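Local coordinates for protein ubiquitin-like-specific protease 2 (Saccharomyces cerevisiae, PDB 5LNB) that removes SUMO from modified proteins as a cysteine protease of the Ulp1 (peptidase C48) family, this chain being the part that holds the catalytic domain, at residues I53-T58 / V114-I119; T105-K110 / K179-S184. All coordinates share one frame; numbering follows the deposited sequence.

In the fold
Both contacts are apolar and buried, yet they sit at different depths of the catalytic domain. Interaction 1, its centre about 4 Å from the centre of the chain, lays helix 51-67 on strand 112-119 of the central mixed sheet. Interaction 2, its centre about 17 Å from that point, fastens the loop leading into the same strand to helix 172-190; the two contact centres are about 19 Å apart. Neither has a hydrogen bond between its segments. In the first, a leucine meets a proline, with an acetate farther along the strand; in the second, one leucine methyl meets a phenylalanine edge, the second phenylalanine meets a leucine side chain and its backbone carbonyl, and tyrosines add polar ties.

Interaction 1: residues I53-T58 / V114-I119; sequences ILDFFT and VIPINI. With ACT (acetate ion), chain B.
L54 of helix 51-67 and P116 of strand 112-119 meet where a helix lies against the central mixed sheet, an alpha/beta contact reduced to very few side chains. The backbones stay well apart, with D55 CA and P116 CA, the nearest such pair, separated by 8.4 Å, so side chains do the joining. One branch of the leucine does the touching: L54 CD2 comes to 3.7 Å from P116 CB and to 4.0 Å from P116 CG, the leucine lying at a slant to the pyrrolidine ring. With L54 CG anti to the backbone N (chi1 -170°), the branch reaches out from the helix toward the strand. The same leucine packs on W123 of strand 122-129. Its neighbour D55 passes at the border of the proline ring, D55 OD1 lying 4.3 Å from P116 CG. That oxygen is taken up elsewhere, by the backbone N-H of S81, so the carboxylate runs past the proline while tied to the chain just after strand 76-78.

The strand alternates in the usual way: P116 faces the helix, whereas I117 turns from it to pack on F124 and Y84. On its other flank the helix is covered by helix 264-285, where I53, F56 and F57 touch L272. Farther along the strand, N118 meets an acetate, probably from the crystallisation liquor; the 2.5 Å between N118 ND2 and acetate OXT is very short for a hydrogen bond, and its detail is doubtful. The same nitrogen has a weak bond to D51. A mixed sheet with helices packed on it forms the core of the papain-like fold of clan CA cysteine proteases, to which the Ulp1 family belongs.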
loop_
_atom_site.group_PDB
_atom_site.type_symbol
_atom_site.label_atom_id
_atom_site.label_comp_id
_atom_site.label_asym_id
_atom_site.label_seq_id
_atom_site.Cartn_x
_atom_site.Cartn_y
_atom_site.Cartn_z
ATOM N N ILE A 53 5.004 2.366 10.244
ATOM C CA ILE A 53 5.751 3.066 9.211
ATOM C C ILE A 53 5.125 2.812 7.849
ATOM O O ILE A 53 4.906 3.737 7.062
ATOM C CB ILE A 53 7.227 2.635 9.237
ATOM C CG1 ILE A 53 7.913 3.109 10.528
ATOM C CG2 ILE A 53 7.928 3.163 8.015
ATOM C CD1 ILE A 53 7.879 4.612 10.730
ATOM N N LEU A 54 4.826 1.555 7.553
ATOM C CA LEU A 54 4.315 1.234 6.227
ATOM C C LEU A 54 2.933 1.837 6.003
ATOM O O LEU A 54 2.679 2.432 4.949
ATOM C CB LEU A 54 4.294 -0.276 6.021
ATOM C CG LEU A 54 4.000 -0.610 4.561
ATOM C CD1 LEU A 54 4.934 -1.686 4.116
ATOM C CD2 LEU A 54 2.528 -1.023 4.395
ATOM N N ASP A 55 2.022 1.700 6.977
ATOM C CA ASP A 55 0.684 2.263 6.773
ATOM C C ASP A 55 0.731 3.787 6.710
ATOM O O ASP A 55 -0.018 4.400 5.944
ATOM C CB ASP A 55 -0.296 1.778 7.854
ATOM C CG ASP A 55 -0.636 0.287 7.717
ATOM O OD1 ASP A 55 -0.730 -0.197 6.583
ATOM O OD2 ASP A 55 -0.791 -0.414 8.735
ATOM N N PHE A 56 1.620 4.423 7.482
ATOM C CA PHE A 56 1.744 5.869 7.374
ATOM C C PHE A 56 2.163 6.286 5.970
ATOM O O PHE A 56 1.568 7.191 5.374
ATOM C CB PHE A 56 2.742 6.418 8.387
ATOM C CG PHE A 56 3.024 7.877 8.183
ATOM C CD1 PHE A 56 2.103 8.829 8.577
ATOM C CD2 PHE A 56 4.185 8.297 7.558
ATOM C CE1 PHE A 56 2.351 10.177 8.386
ATOM C CE2 PHE A 56 4.428 9.644 7.359
ATOM C CZ PHE A 56 3.507 10.581 7.774
ATOM N N PHE A 57 3.191 5.640 5.422
ATOM C CA PHE A 57 3.739 6.108 4.156
ATOM C C PHE A 57 2.879 5.736 2.955
ATOM O O PHE A 57 2.823 6.503 1.987
ATOM C CB PHE A 57 5.153 5.579 3.978
ATOM C CG PHE A 57 6.194 6.487 4.533
ATOM C CD1 PHE A 57 6.335 7.777 4.033
ATOM C CD2 PHE A 57 7.038 6.065 5.548
ATOM C CE1 PHE A 57 7.309 8.641 4.540
ATOM C CE2 PHE A 57 8.023 6.922 6.049
ATOM C CZ PHE A 57 8.155 8.205 5.542
ATOM N N THR A 58 2.204 4.586 2.967
ATOM C CA THR A 58 1.272 4.324 1.878
ATOM C C THR A 58 0.186 5.392 1.857
ATOM O O THR A 58 -0.137 5.946 0.800
ATOM C CB THR A 58 0.656 2.925 2.004
ATOM O OG1 THR A 58 -0.104 2.836 3.216
ATOM C CG2 THR A 58 1.743 1.854 2.004
ATOM N N VAL A 114 -6.013 -0.695 -2.685
ATOM C CA VAL A 114 -4.618 -0.967 -2.350
ATOM C C VAL A 114 -4.575 -1.838 -1.105
ATOM O O VAL A 114 -5.092 -1.451 -0.050
ATOM C CB VAL A 114 -3.829 0.332 -2.133
ATOM C CG1 VAL A 114 -2.353 0.012 -1.795
ATOM C CG2 VAL A 114 -3.929 1.233 -3.376
ATOM N N ILE A 115 -3.946 -3.002 -1.211
ATOM C CA ILE A 115 -3.895 -3.910 -0.067
ATOM C C ILE A 115 -2.463 -4.347 0.208
ATOM O O ILE A 115 -1.954 -5.257 -0.466
ATOM C CB ILE A 115 -4.800 -5.128 -0.286
ATOM C CG1 ILE A 115 -6.231 -4.674 -0.573
ATOM C CG2 ILE A 115 -4.737 -6.051 0.930
ATOM C CD1 ILE A 115 -7.172 -5.817 -0.893
ATOM N N PRO A 116 -1.773 -3.730 1.169
ATOM C CA PRO A 116 -0.460 -4.252 1.575
ATOM C C PRO A 116 -0.612 -5.522 2.402
ATOM O O PRO A 116 -1.565 -5.676 3.171
ATOM C CB PRO A 116 0.157 -3.106 2.384
ATOM C CG PRO A 116 -0.958 -2.216 2.743
ATOM C CD PRO A 116 -2.048 -2.395 1.724
ATOM N N ILE A 117 0.340 -6.442 2.231
ATOM C CA ILE A 117 0.238 -7.796 2.765
ATOM C C ILE A 117 1.475 -8.093 3.599
ATOM O O ILE A 117 2.606 -8.005 3.103
ATOM C CB ILE A 117 0.065 -8.835 1.642
ATOM C CG1 ILE A 117 -1.295 -8.617 0.964
ATOM C CG2 ILE A 117 0.208 -10.253 2.183
ATOM C CD1 ILE A 117 -1.559 -9.507 -0.228
ATOM N N ASN A 118 1.262 -8.459 4.859
ATOM C CA ASN A 118 2.335 -8.720 5.812
ATOM C C ASN A 118 2.169 -10.147 6.308
ATOM O O ASN A 118 1.264 -10.427 7.099
ATOM C CB ASN A 118 2.285 -7.714 6.962
ATOM C CG ASN A 118 3.172 -8.109 8.131
ATOM O OD1 ASN A 118 4.115 -8.885 7.983
ATOM N ND2 ASN A 118 2.874 -7.565 9.304
ATOM N N ILE A 119 3.023 -11.051 5.834
ATOM C CA ILE A 119 2.968 -12.455 6.227
ATOM C C ILE A 119 4.353 -12.889 6.674
ATOM O O ILE A 119 5.324 -12.747 5.920
ATOM C CB ILE A 119 2.474 -13.361 5.085
ATOM C CG1 ILE A 119 1.046 -12.995 4.671
ATOM C CG2 ILE A 119 2.537 -14.818 5.522
ATOM C CD1 ILE A 119 0.538 -13.824 3.486
HETATM C C ACT B . 4.325 -9.721 11.682
HETATM O O ACT B . 4.805 -10.405 10.737
HETATM O OXT ACT B . 3.432 -8.887 11.403
HETATM C CH3 ACT B . 4.775 -9.879 13.104
#

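Interaction 2: residues T105-K110 / K179-S184; sequences TDLFSK and KEFLIS
Two leucine-phenylalanine pairs, L107 with F181 and F108 with L182, make this a buried hydrophobic contact between a loop with a 3-10 turn, just ahead of strand 112-119, and helix 172-190. Each segment gives one leucine and one ring. L107 CD1 sits at the rim of the F181 ring and in its plane, straddling one bond: it is 3.8 Å from both F181 CE2 and F181 CZ. The side chains cross nearly at right angles. F181 CG, anti to the backbone N (chi1 166°), swings the ring out to the loop, where it also meets F83 edge-to-face.

In the second pair the side chains stand slightly farther apart and cross at a slant, though more surface is covered. F108 CE1 lies 4.1 Å from L182 CD2, and the F108 ring turns its edge to the helix backbone, with F108 CZ 3.7 Å from L182 O, which lies near the ring plane. The ring also meets that of Y190.

Within the loop, D106 O receives both S109 N, at 3.1 Å, and S109 OG, at 2.9 Å, the hydroxyl lying in the carbonyl plane, so two grips on one oxygen hold the turn that presents L107 and F108. Helix 172-190 adds polar ties past S184: the Y185 hydroxyl bonds to T105 OG1 and L107 N, and that of Y190 to D106 OD1 and F108 N. With no hydrogen bond between the segments, apolar burial joins them, while the hydroxyls of Y185 and Y190 probably set the loop's orientation on the helix.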
loop_
_atom_site.group_PDB
_atom_site.type_symbol
_atom_site.label_atom_id
_atom_site.label_comp_id
_atom_site.label_asym_id
_atom_site.label_seq_id
_atom_site.Cartn_x
_atom_site.Cartn_y
_atom_site.Cartn_z
ATOM N N THR A 105 -18.423 0.787 3.252
ATOM C CA THR A 105 -17.474 0.959 2.161
ATOM C C THR A 105 -18.183 0.734 0.833
ATOM O O THR A 105 -19.297 0.199 0.770
ATOM C CB THR A 105 -16.306 -0.025 2.263
ATOM O OG1 THR A 105 -16.825 -1.360 2.190
ATOM C CG2 THR A 105 -15.518 0.182 3.563
ATOM N N ASP A 106 -17.507 1.120 -0.239
ATOM C CA ASP A 106 -18.061 1.000 -1.575
ATOM C C ASP A 106 -16.908 0.689 -2.525
ATOM O O ASP A 106 -16.577 1.463 -3.418
ATOM C CB ASP A 106 -18.804 2.282 -1.950
ATOM C CG ASP A 106 -19.488 2.192 -3.297
ATOM O OD1 ASP A 106 -19.645 1.068 -3.823
ATOM O OD2 ASP A 106 -19.878 3.256 -3.826
ATOM N N LEU A 107 -16.289 -0.481 -2.337
ATOM C CA LEU A 107 -15.022 -0.773 -3.015
ATOM C C LEU A 107 -15.167 -0.842 -4.531
ATOM O O LEU A 107 -14.227 -0.492 -5.256
ATOM C CB LEU A 107 -14.425 -2.082 -2.495
ATOM C CG LEU A 107 -14.049 -2.069 -1.009
ATOM C CD1 LEU A 107 -13.441 -3.401 -0.568
ATOM C CD2 LEU A 107 -13.095 -0.899 -0.734
ATOM N N PHE A 108 -16.314 -1.295 -5.034
ATOM C CA PHE A 108 -16.460 -1.461 -6.474
ATOM C C PHE A 108 -16.683 -0.139 -7.203
ATOM O O PHE A 108 -16.784 -0.144 -8.432
ATOM C CB PHE A 108 -17.596 -2.445 -6.789
ATOM C CG PHE A 108 -17.235 -3.898 -6.545
ATOM C CD1 PHE A 108 -16.498 -4.273 -5.431
ATOM C CD2 PHE A 108 -17.636 -4.885 -7.434
ATOM C CE1 PHE A 108 -16.175 -5.598 -5.203
ATOM C CE2 PHE A 108 -17.310 -6.212 -7.211
ATOM C CZ PHE A 108 -16.581 -6.568 -6.096
ATOM N N SER A 109 -16.751 0.990 -6.499
ATOM C CA SER A 109 -16.682 2.277 -7.182
ATOM C C SER A 109 -15.249 2.794 -7.288
ATOM O O SER A 109 -15.024 3.865 -7.861
ATOM C CB SER A 109 -17.561 3.312 -6.477
ATOM O OG SER A 109 -17.023 3.656 -5.213
ATOM N N LYS A 110 -14.276 2.050 -6.782
ATOM C CA LYS A 110 -12.887 2.478 -6.817
ATOM C C LYS A 110 -12.177 1.965 -8.069
ATOM O O LYS A 110 -12.366 0.821 -8.490
ATOM C CB LYS A 110 -12.162 1.988 -5.562
ATOM C CG LYS A 110 -12.895 2.307 -4.263
ATOM C CD LYS A 110 -12.960 3.806 -4.048
ATOM C CE LYS A 110 -14.066 4.183 -3.079
ATOM N NZ LYS A 110 -14.072 5.658 -2.928
ATOM N N LYS A 179 -9.557 -12.999 -3.720
ATOM C CA LYS A 179 -10.579 -13.360 -4.697
ATOM C C LYS A 179 -11.898 -13.689 -4.007
ATOM O O LYS A 179 -12.960 -13.201 -4.406
ATOM C CB LYS A 179 -10.114 -14.540 -5.542
ATOM C CG LYS A 179 -8.861 -14.300 -6.342
ATOM C CD LYS A 179 -8.775 -15.293 -7.487
ATOM C CE LYS A 179 -7.472 -15.155 -8.261
ATOM N NZ LYS A 179 -7.388 -16.217 -9.337
ATOM N N GLU A 180 -11.850 -14.523 -2.966
ATOM C CA GLU A 180 -13.086 -14.923 -2.298
ATOM C C GLU A 180 -13.728 -13.744 -1.579
ATOM O O GLU A 180 -14.959 -13.605 -1.569
ATOM C CB GLU A 180 -12.808 -16.075 -1.331
ATOM C CG GLU A 180 -12.284 -17.348 -2.022
ATOM C CD GLU A 180 -13.330 -18.050 -2.908
ATOM O OE1 GLU A 180 -14.551 -17.922 -2.646
ATOM O OE2 GLU A 180 -12.926 -18.740 -3.871
ATOM N N PHE A 181 -12.906 -12.877 -0.984
ATOM C CA PHE A 181 -13.417 -11.650 -0.386
ATOM C C PHE A 181 -14.218 -10.841 -1.398
ATOM O O PHE A 181 -15.328 -10.381 -1.107
ATOM C CB PHE A 181 -12.260 -10.812 0.159
ATOM C CG PHE A 181 -12.653 -9.405 0.478
ATOM C CD1 PHE A 181 -13.340 -9.116 1.654
ATOM C CD2 PHE A 181 -12.378 -8.376 -0.410
ATOM C CE1 PHE A 181 -13.716 -7.824 1.950
ATOM C CE2 PHE A 181 -12.752 -7.077 -0.121
ATOM C CZ PHE A 181 -13.429 -6.796 1.064
ATOM N N LEU A 182 -13.665 -10.657 -2.601
ATOM C CA LEU A 182 -14.340 -9.842 -3.606
ATOM C C LEU A 182 -15.664 -10.462 -4.016
ATOM O O LEU A 182 -16.640 -9.749 -4.271
ATOM C CB LEU A 182 -13.450 -9.663 -4.832
ATOM C CG LEU A 182 -12.207 -8.821 -4.595
ATOM C CD1 LEU A 182 -11.293 -8.868 -5.824
ATOM C CD2 LEU A 182 -12.628 -7.377 -4.217
ATOM N N ILE A 183 -15.709 -11.787 -4.100
ATOM C CA ILE A 183 -16.932 -12.463 -4.506
ATOM C C ILE A 183 -18.010 -12.270 -3.451
ATOM O O ILE A 183 -19.160 -11.946 -3.767
ATOM C CB ILE A 183 -16.651 -13.952 -4.767
ATOM C CG1 ILE A 183 -15.775 -14.101 -6.011
ATOM C CG2 ILE A 183 -17.948 -14.721 -4.931
ATOM C CD1 ILE A 183 -15.370 -15.535 -6.301
ATOM N N SER A 184 -17.648 -12.461 -2.182
ATOM C CA SER A 184 -18.598 -12.268 -1.094
ATOM C C SER A 184 -19.001 -10.807 -0.982
ATOM O O SER A 184 -20.186 -10.487 -0.815
ATOM C CB SER A 184 -17.992 -12.759 0.218
ATOM O OG SER A 184 -17.686 -14.138 0.136
#